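Local coordinates for protein ribokinase, putative (PDB 3B1N) that probably phosphorylates nucleosides as a kinase of the ribokinase (pfkB) family, and here holds ADP together with the nucleoside mizoribine, at residues Asp63-Gly68 against Ser88-Arg93; Val127-Glu132 against Met149-Glu154; Ile14-Gly19 against Ala285-Gln290. All blocks are in the same frame, centred on the assembly; numbering follows the deposited sequence. Where two conformers were deposited one is given.

Interaction 1 of 3, residues Asp63-Gly68 against Ser88-Arg93; sequences DARMMG and SREYVR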
loop_
_atom_site.group_PDB
_atom_site.type_symbol
_atom_site.label_atom_id
_atom_site.label_comp_id
_atom_site.label_asym_id
_atom_site.label_seq_id
_atom_site.Cartn_x
_atom_site.Cartn_y
_atom_site.Cartn_z
ATOM N N ASP B 63 -17.822 25.435 13.254
ATOM C CA ASP B 63 -18.897 24.549 13.675
ATOM C C ASP B 63 -19.082 23.528 12.571
ATOM O O ASP B 63 -19.734 23.780 11.604
ATOM C CB ASP B 63 -20.190 25.346 13.859
ATOM C CG ASP B 63 -21.333 24.499 14.399
ATOM O OD1 ASP B 63 -21.129 23.297 14.647
ATOM O OD2 ASP B 63 -22.446 25.043 14.602
ATOM N N ALA B 64 -18.398 22.409 12.707
ATOM C CA ALA B 64 -18.318 21.441 11.601
ATOM C C ALA B 64 -19.321 20.334 11.839
ATOM O O ALA B 64 -19.294 19.741 12.900
ATOM C CB ALA B 64 -16.889 20.856 11.601
ATOM N N ARG B 65 -20.166 20.072 10.832
ATOM C CA ARG B 65 -21.184 19.025 10.934
ATOM C C ARG B 65 -20.842 17.904 9.952
ATOM O O ARG B 65 -21.131 18.021 8.760
ATOM C CB ARG B 65 -22.605 19.580 10.633
ATOM C CG ARG B 65 -22.961 20.860 11.448
ATOM C CD ARG B 65 -23.200 20.552 12.893
ATOM N NE ARG B 65 -23.506 21.811 13.618
ATOM C CZ ARG B 65 -24.701 22.404 13.669
ATOM N NH1 ARG B 65 -25.778 21.872 13.097
ATOM N NH2 ARG B 65 -24.825 23.556 14.328
ATOM N N MET B 66 -20.210 16.842 10.466
ATOM C CA MET B 66 -19.864 15.681 9.606
ATOM C C MET B 66 -21.121 14.960 9.153
ATOM O O MET B 66 -21.997 14.709 9.986
ATOM C CB MET B 66 -19.010 14.683 10.370
ATOM C CG MET B 66 -17.644 15.250 10.794
ATOM S SD MET B 66 -16.755 14.210 11.999
ATOM C CE MET B 66 -16.924 12.680 11.221
ATOM N N MET B 67 -21.151 14.648 7.855
ATOM C CA MET B 67 -22.226 13.823 7.303
ATOM C C MET B 67 -21.578 12.623 6.659
ATOM O O MET B 67 -20.852 12.765 5.661
ATOM C CB MET B 67 -23.021 14.607 6.283
ATOM C CG MET B 67 -24.144 13.734 5.648
ATOM S SD MET B 67 -25.310 14.666 4.598
ATOM C CE MET B 67 -26.485 15.187 5.851
ATOM N N GLY B 68 -21.841 11.474 7.247
ATOM C CA GLY B 68 -21.241 10.220 6.748
ATOM C C GLY B 68 -21.809 9.049 7.494
ATOM O O GLY B 68 -22.579 9.215 8.476
ATOM N N SER B 88 -20.457 17.562 16.393
ATOM C CA SER B 88 -21.846 17.141 16.418
ATOM C C SER B 88 -21.955 15.826 15.666
ATOM O O SER B 88 -21.375 15.712 14.578
ATOM C CB SER B 88 -22.742 18.112 15.664
ATOM O OG SER B 88 -24.063 17.644 15.708
ATOM N N ARG B 89 -22.725 14.898 16.239
ATOM C CA ARG B 89 -23.029 13.613 15.587
ATOM C C ARG B 89 -24.353 13.646 14.848
ATOM O O ARG B 89 -24.853 12.586 14.424
ATOM C CB ARG B 89 -22.965 12.450 16.579
ATOM C CG ARG B 89 -21.529 12.262 17.145
ATOM C CD ARG B 89 -21.342 11.073 18.112
ATOM N NE ARG B 89 -22.134 11.142 19.331
ATOM C CZ ARG B 89 -23.271 10.472 19.551
ATOM N NH1 ARG B 89 -23.815 9.678 18.625
ATOM N NH2 ARG B 89 -23.888 10.615 20.715
ATOM N N GLU B 90 -24.896 14.858 14.645
ATOM C CA GLU B 90 -26.246 15.069 14.073
ATOM C C GLU B 90 -26.421 14.251 12.771
ATOM O O GLU B 90 -27.432 13.521 12.614
ATOM C CB GLU B 90 -26.447 16.580 13.797
ATOM C CG GLU B 90 -27.777 16.906 13.147
ATOM C CD GLU B 90 -28.029 18.412 13.025
ATOM O OE1 GLU B 90 -29.144 18.781 12.604
ATOM O OE2 GLU B 90 -27.113 19.228 13.296
ATOM N N TYR B 91 -25.432 14.328 11.879
ATOM C CA TYR B 91 -25.542 13.720 10.523
ATOM C C TYR B 91 -24.617 12.514 10.342
ATOM O O TYR B 91 -24.344 12.120 9.200
ATOM C CB TYR B 91 -25.259 14.772 9.440
ATOM C CG TYR B 91 -26.158 15.987 9.536
ATOM C CD1 TYR B 91 -27.521 15.852 9.306
ATOM C CD2 TYR B 91 -25.641 17.241 9.856
ATOM C CE1 TYR B 91 -28.383 16.954 9.413
ATOM C CE2 TYR B 91 -26.489 18.371 9.948
ATOM C CZ TYR B 91 -27.856 18.199 9.734
ATOM O OH TYR B 91 -28.692 19.309 9.801
ATOM N N VAL B 92 -24.142 11.961 11.467
ATOM C CA VAL B 92 -23.319 10.722 11.457
ATOM C C VAL B 92 -24.293 9.547 11.692
ATOM O O VAL B 92 -24.814 9.371 12.813
ATOM C CB VAL B 92 -22.193 10.760 12.512
ATOM C CG1 VAL B 92 -21.409 9.428 12.528
ATOM C CG2 VAL B 92 -21.254 11.903 12.200
ATOM N N ARG B 93 -24.534 8.732 10.668
ATOM C CA ARG B 93 -25.480 7.617 10.789
ATOM C C ARG B 93 -24.704 6.332 11.029
ATOM O O ARG B 93 -23.722 6.077 10.340
ATOM C CB ARG B 93 -26.384 7.510 9.557
ATOM C CG ARG B 93 -27.258 6.269 9.596
ATOM C CD ARG B 93 -28.695 6.493 9.229
ATOM N NE ARG B 93 -29.361 5.222 8.935
ATOM C CZ ARG B 93 -30.345 5.119 8.046
ATOM N NH1 ARG B 93 -30.926 3.936 7.797
ATOM N NH2 ARG B 93 -30.733 6.228 7.421
HETATM O O HOH W 1 -20.016 20.212 15.564
HETATM O O HOH W 2 -19.378 16.937 13.238
HETATM O O HOH W 3 -23.009 15.838 12.228
#

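Interaction 2 of 3, residues Val127-Glu132 against Met149-Glu154; sequences VNHAGE and MVQHTE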
loop_
_atom_site.group_PDB
_atom_site.type_symbol
_atom_site.label_atom_id
_atom_site.label_comp_id
_atom_site.label_asym_id
_atom_site.label_seq_id
_atom_site.Cartn_x
_atom_site.Cartn_y
_atom_site.Cartn_z
ATOM N N VAL B 127 -27.572 7.184 2.168
ATOM C CA VAL B 127 -28.748 7.227 3.065
ATOM C C VAL B 127 -28.908 8.586 3.749
ATOM O O VAL B 127 -30.024 8.959 4.150
ATOM C CB VAL B 127 -28.834 6.106 4.129
ATOM C CG1 VAL B 127 -28.871 4.727 3.381
ATOM C CG2 VAL B 127 -27.708 6.174 5.104
ATOM N N ASN B 128 -27.803 9.347 3.845
ATOM C CA ASN B 128 -27.907 10.741 4.338
ATOM C C ASN B 128 -28.101 11.677 3.156
ATOM O O ASN B 128 -27.435 11.575 2.113
ATOM C CB ASN B 128 -26.600 11.177 5.030
ATOM C CG ASN B 128 -26.383 10.572 6.421
ATOM O OD1 ASN B 128 -25.229 10.208 6.777
ATOM N ND2 ASN B 128 -27.424 10.524 7.245
ATOM N N HIS B 129 -28.978 12.650 3.328
ATOM C CA HIS B 129 -29.265 13.580 2.247
ATOM C C HIS B 129 -28.854 14.986 2.622
ATOM O O HIS B 129 -29.380 15.553 3.567
ATOM C CB HIS B 129 -30.756 13.497 1.872
ATOM C CG HIS B 129 -31.094 12.229 1.147
ATOM N ND1 HIS B 129 -31.248 12.177 -0.220
ATOM C CD2 HIS B 129 -31.160 10.952 1.584
ATOM C CE1 HIS B 129 -31.493 10.929 -0.583
ATOM N NE2 HIS B 129 -31.441 10.169 0.494
ATOM N N ALA B 130 -27.884 15.528 1.888
ATOM C CA ALA B 130 -27.277 16.823 2.254
ATOM C C ALA B 130 -28.249 17.988 2.131
ATOM O O ALA B 130 -28.134 18.969 2.882
ATOM C CB ALA B 130 -26.032 17.064 1.390
ATOM N N GLY B 131 -29.219 17.850 1.219
ATOM C CA GLY B 131 -30.186 18.940 0.946
ATOM C C GLY B 131 -31.183 19.044 2.092
ATOM O O GLY B 131 -31.955 20.015 2.197
ATOM N N GLU B 132 -31.161 18.066 2.977
ATOM C CA GLU B 132 -32.038 18.118 4.152
ATOM C C GLU B 132 -31.406 18.665 5.431
ATOM O O GLU B 132 -32.078 18.804 6.468
ATOM C CB GLU B 132 -32.667 16.738 4.402
ATOM C CG GLU B 132 -33.574 16.275 3.288
ATOM C CD GLU B 132 -33.921 14.763 3.359
ATOM O OE1 GLU B 132 -33.677 14.115 4.400
ATOM O OE2 GLU B 132 -34.389 14.246 2.324
ATOM N N MET B 149 -21.574 10.742 -3.186
ATOM C CA MET B 149 -20.872 11.922 -3.679
ATOM C C MET B 149 -21.747 12.647 -4.693
ATOM O O MET B 149 -21.904 13.853 -4.645
ATOM C CB MET B 149 -19.553 11.536 -4.336
ATOM C CG MET B 149 -18.563 10.948 -3.371
ATOM S SD MET B 149 -16.979 10.635 -4.168
ATOM C CE MET B 149 -16.327 12.192 -4.574
ATOM N N VAL B 150 -22.290 11.891 -5.635
ATOM C CA VAL B 150 -23.083 12.490 -6.697
ATOM C C VAL B 150 -24.382 13.105 -6.158
ATOM O O VAL B 150 -24.716 14.249 -6.476
ATOM C CB VAL B 150 -23.413 11.406 -7.781
ATOM C CG1 VAL B 150 -24.389 11.984 -8.806
ATOM C CG2 VAL B 150 -22.136 10.941 -8.488
ATOM N N GLN B 151 -25.067 12.365 -5.282
ATOM C CA GLN B 151 -26.287 12.808 -4.631
ATOM C C GLN B 151 -26.073 14.095 -3.840
ATOM O O GLN B 151 -26.860 15.006 -3.870
ATOM C CB GLN B 151 -26.743 11.717 -3.661
ATOM C CG GLN B 151 -28.103 11.901 -3.083
ATOM C CD GLN B 151 -28.389 10.817 -2.068
ATOM O OE1 GLN B 151 -28.888 9.735 -2.415
ATOM N NE2 GLN B 151 -27.984 11.053 -0.832
ATOM N N HIS B 152 -24.987 14.128 -3.071
ATOM C CA HIS B 152 -24.742 15.322 -2.248
ATOM C C HIS B 152 -24.539 16.555 -3.119
ATOM O O HIS B 152 -25.007 17.656 -2.776
ATOM C CB HIS B 152 -23.515 15.133 -1.334
ATOM C CG HIS B 152 -23.676 14.072 -0.302
ATOM N ND1 HIS B 152 -24.896 13.679 0.219
ATOM C CD2 HIS B 152 -22.734 13.350 0.352
ATOM C CE1 HIS B 152 -24.693 12.716 1.109
ATOM N NE2 HIS B 152 -23.386 12.504 1.204
ATOM N N THR B 153 -23.820 16.382 -4.226
ATOM C CA THR B 153 -23.597 17.503 -5.128
ATOM C C THR B 153 -24.890 18.022 -5.733
ATOM O O THR B 153 -25.086 19.244 -5.786
ATOM C CB THR B 153 -22.553 17.247 -6.206
ATOM O OG1 THR B 153 -23.003 16.264 -7.124
ATOM C CG2 THR B 153 -21.293 16.759 -5.548
ATOM N N GLU B 154 -25.737 17.089 -6.182
ATOM C CA GLU B 154 -27.037 17.484 -6.730
ATOM C C GLU B 154 -27.874 18.225 -5.696
ATOM O O GLU B 154 -28.454 19.284 -5.995
ATOM C CB GLU B 154 -27.784 16.248 -7.294
ATOM C CG GLU B 154 -27.114 15.633 -8.535
ATOM C CD GLU B 154 -27.311 16.483 -9.804
ATOM O OE1 GLU B 154 -28.171 17.406 -9.820
ATOM O OE2 GLU B 154 -26.612 16.214 -10.797
#

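Interaction 3 of 3, residues Ile14-Gly19 against Ala285-Gln290; sequences IMTFEG and AHQGPQ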
loop_
_atom_site.group_PDB
_atom_site.type_symbol
_atom_site.label_atom_id
_atom_site.label_comp_id
_atom_site.label_asym_id
_atom_site.label_seq_id
_atom_site.Cartn_x
_atom_site.Cartn_y
_atom_site.Cartn_z
ATOM N N ILE B 14 -1.858 3.358 8.574
ATOM C CA ILE B 14 -0.906 4.097 7.751
ATOM C C ILE B 14 0.485 3.467 7.870
ATOM O O ILE B 14 1.052 3.321 8.984
ATOM C CB ILE B 14 -0.862 5.545 8.176
ATOM C CG1 ILE B 14 -2.253 6.181 7.932
ATOM C CG2 ILE B 14 0.220 6.306 7.347
ATOM C CD1 ILE B 14 -2.467 7.458 8.714
ATOM N N MET B 15 1.011 3.146 6.699
ATOM C CA MET B 15 2.318 2.517 6.609
ATOM C C MET B 15 3.210 3.483 5.868
ATOM O O MET B 15 3.035 3.704 4.659
ATOM C CB MET B 15 2.137 1.215 5.851
ATOM C CG MET B 15 1.385 0.149 6.719
ATOM S SD MET B 15 0.510 -1.051 5.717
ATOM C CE MET B 15 -0.996 -0.115 5.299
ATOM N N THR B 16 4.136 4.068 6.627
ATOM C CA THR B 16 4.993 5.154 6.170
ATOM C C THR B 16 6.309 4.615 5.627
ATOM O O THR B 16 7.131 4.114 6.409
ATOM C CB THR B 16 5.401 6.107 7.338
ATOM O OG1 THR B 16 4.239 6.601 8.004
ATOM C CG2 THR B 16 6.154 7.307 6.786
ATOM N N PHE B 17 6.494 4.708 4.321
ATOM C CA PHE B 17 7.830 4.344 3.745
ATOM C C PHE B 17 8.681 5.560 3.943
ATOM O O PHE B 17 8.347 6.653 3.434
ATOM C CB PHE B 17 7.736 3.987 2.273
ATOM C CG PHE B 17 9.085 3.801 1.601
ATOM C CD1 PHE B 17 9.896 2.746 2.020
ATOM C CD2 PHE B 17 9.496 4.617 0.538
ATOM C CE1 PHE B 17 11.122 2.547 1.442
ATOM C CE2 PHE B 17 10.766 4.418 -0.043
ATOM C CZ PHE B 17 11.566 3.389 0.445
ATOM N N GLU B 18 9.789 5.354 4.662
ATOM C CA GLU B 18 10.686 6.493 4.978
ATOM C C GLU B 18 11.625 6.725 3.815
ATOM O O GLU B 18 12.808 6.336 3.838
ATOM C CB GLU B 18 11.449 6.241 6.275
ATOM C CG GLU B 18 10.545 6.024 7.464
ATOM C CD GLU B 18 9.759 7.242 7.861
ATOM O OE1 GLU B 18 10.173 8.368 7.507
ATOM O OE2 GLU B 18 8.716 7.064 8.536
ATOM N N GLY B 19 11.101 7.347 2.778
ATOM C CA GLY B 19 11.807 7.516 1.517
ATOM C C GLY B 19 10.862 8.034 0.481
ATOM O O GLY B 19 9.779 8.510 0.823
ATOM N N ALA B 285 3.553 17.390 10.745
ATOM C CA ALA B 285 4.499 17.208 11.851
ATOM C C ALA B 285 4.121 16.086 12.828
ATOM O O ALA B 285 4.847 15.839 13.815
ATOM C CB ALA B 285 4.723 18.529 12.590
ATOM N N HIS B 286 2.997 15.394 12.572
ATOM C CA HIS B 286 2.530 14.365 13.482
ATOM C C HIS B 286 1.961 13.198 12.690
ATOM O O HIS B 286 1.529 13.361 11.546
ATOM C CB HIS B 286 1.491 14.920 14.469
ATOM C CG HIS B 286 1.973 16.109 15.224
ATOM N ND1 HIS B 286 2.630 16.008 16.436
ATOM C CD2 HIS B 286 1.962 17.426 14.899
ATOM C CE1 HIS B 286 2.990 17.223 16.827
ATOM N NE2 HIS B 286 2.575 18.102 15.926
ATOM N N GLN B 287 1.948 12.025 13.317
ATOM C CA GLN B 287 1.561 10.776 12.673
ATOM C C GLN B 287 0.062 10.668 12.734
ATOM O O GLN B 287 -0.478 10.715 13.846
ATOM C CB GLN B 287 2.157 9.623 13.514
ATOM C CG GLN B 287 1.776 8.248 13.041
ATOM C CD GLN B 287 2.174 8.027 11.625
ATOM O OE1 GLN B 287 3.266 8.446 11.208
ATOM N NE2 GLN B 287 1.293 7.390 10.843
ATOM N N GLY B 288 -0.600 10.455 11.598
ATOM C CA GLY B 288 -2.047 10.289 11.610
ATOM C C GLY B 288 -2.615 11.570 11.010
ATOM O O GLY B 288 -2.005 12.643 11.128
ATOM N N PRO B 289 -3.810 11.505 10.425
ATOM C CA PRO B 289 -4.418 12.737 9.885
ATOM C C PRO B 289 -4.941 13.687 10.961
ATOM O O PRO B 289 -5.127 14.861 10.624
ATOM C CB PRO B 289 -5.559 12.220 8.986
ATOM C CG PRO B 289 -5.763 10.805 9.391
ATOM C CD PRO B 289 -4.523 10.273 10.003
ATOM N N GLN B 290 -5.175 13.226 12.205
ATOM C CA GLN B 290 -5.818 14.092 13.204
ATOM C C GLN B 290 -5.070 14.163 14.537
ATOM O O GLN B 290 -5.641 14.590 15.539
ATOM C CB GLN B 290 -7.263 13.642 13.460
ATOM C CG GLN B 290 -8.194 13.624 12.236
ATOM C CD GLN B 290 -9.545 12.988 12.588
ATOM O OE1 GLN B 290 -10.010 13.097 13.758
ATOM N NE2 GLN B 290 -10.228 12.436 11.598
#

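Interaction 1 of 3, residues Asp63-Gly68 against Ser88-Arg93
G68 pairs directly with the neighbouring strand through both of its backbone polar atoms. Its N donates to Y91 O at 3.2 Å, and its O accepts from R93 N at 3.0 Å, so V92 is bracketed in the usual parallel fashion. Towards the start of the two strands the chains stand further apart, and water does the bonding. One molecule accepts from M66 N and donates to both A64 O and S88 O; a second accepts from Y91 N and donates to M66 O and S88 O, leaving that serine carbonyl with two water donors. S88 N is also met by water, 2.8 Å away.

The guanidinium of R65 lies between two carboxylates. NE and NH2 grip D63 side-on, one nitrogen to each oxygen, while NH1 forms a salt bridge of 3.0 Å with E90 OE2 across the strands. The bend at chi2 (-72°) lays the arginine's CD against S88 CB, 3.7 Å away. S88 OG accepts from E90 N in an ST turn, and V92 N to R89 O closes the type I turn that follows, so this corner satisfies much of its own polarity.

Y91 packs on the same side: E90 CG sits over the centre of one ring face, R65 CB meets the edge in plane, and M67 CE comes within 3.7 Å of Y91 CD1. Its OH is hydrogen-bonded to K134 N. On the other side of the sheet M66 CB touches V92 CG2 at 4.0 Å, and both residues pack on M82 of helix 76-85. That helix links the two strands in a beta-alpha-beta unit whose second strand, 88-95, is an outermost strand of the large Rossmann-like sheet of the ribokinase fold.

Interaction 2 of 3, residues Val127-Glu132 against Met149-Glu154
From N128 to A130 the chain runs past the helical residues Q151 and H152, nearly extended at N128 and H129 before it coils into a short 3-10 turn beginning at A130. The closest backbone approach is between A130 and H152, with 5.4 Å from CA to CA. E132 N bonds back to H129 O, which shapes the turn, while residues 149-154 form regular helix.

The contact is carried by two consecutive helix residues. Q151 reaches out with CG anti to its backbone N (chi1 -170°) and an extended chain beyond, which places its amide over the imidazole of H129. The two flat groups are stacked, their planes 16° apart, with Q151 NE2 above the ring centre, 3.5 Å from the plane. On the same face Q151 OE1 lies 3.4 Å from H129 CE1. Q151 was modelled in two conformers, so this stack describes one of them. Its NE2 is hydrogen-bonded to H126 O and also stands 3.0 Å from N128 O.

Helix 146-158 is the connection between strands 138-141 and 163-165, a beta-alpha-beta crossover of the central sheet, and the loop holding 127-132 leads into the first of these strands. The contact therefore fastens the approach to a strand onto the helix that follows it. E155, one turn on from Q151, bonds H129 ND1 with one carboxylate oxygen and G131 N with the other.

H152 turns inward. N128 O meets its ring at the edge, in plane, 3.1 Å from CE1, whereas A130 CB comes up obliquely to 3.8 Å from ND1. M67 and C6, from two strands of the sheet, also pack against the H152 side chain, and A130 touches both of these residues as well as L4.

Interaction 3 of 3, residues Ile14-Gly19 against Ala285-Gln290
I14 and P289 make the close-packed part of this contact, the methyl CD1 of the isoleucine lying 3.7 Å from CD of the proline ring. G288 continues the same patch, its CA 4.1 Å from I14 CD1. With chi2 of I14 near 161° the chain is stretched, so CD1 is carried out to the loop even though the nearest backbone pair, I14 and G288, is 7.4 Å apart from CA to CA. G288 sits at backbone angles that suit a residue without a side chain. Its N bonds to D247 OD2 and its O to K283 NZ, which hold the glycine's backbone in place; the D247 side chain also touches I14 and Q287.

From the other branch of I14 onward the fit is looser. Q287 bends at chi2 (57°), bringing its amide back beside the strand, and NE2 rests 3.8 Å from I14 CG2. This is polar nitrogen on a methyl group, a van der Waals contact. Farther along the strand, T16 OG1 and Q287 OE1 come no nearer than 3.8 Å, too long for a hydrogen bond. I14, T16 and Q287 are all partly exposed, whereas G288 and P289 are buried, so the packing thins out as the strand moves away from the proline. The total area buried is small, 144 Å², and holds no polar link between the two segments.

P289 also lies close to N52 and D12, both of the nucleoside site, and about 4 Å from the bound mizoribine. M15, on the other side of the strand, packs on A116 of the second subunit. The contact thus sets the small sheet containing strand 10-16 against a loop of the alpha/beta domain beside the nucleoside pocket, an arrangement consistent with the lid over the substrate site in the ribokinase family.

How the interactions relate
All three contacts are partly buried. Interactions 1 and 2 adjoin in the large alpha/beta domain, where CG of M67 packs on CB of N128, 3.6 Å apart. Interaction 1 pairs two strands at the sheet margin by backbone bonds, bridging water and a charge network, running from buried M66, M67 and G68 out to exposed E90 and R93. Interaction 2 joins loop to helix, burying A130 and H152, with a stacked amide and imidazole instead of strand pairing. Interaction 3, about 31 Å from interaction 2 between centres, buries G288 and P289; small, and made of van der Waals contacts between apolar groups and an amide, it joins the four-stranded sheet, probably the lid, to the main domain, nearest the nucleoside.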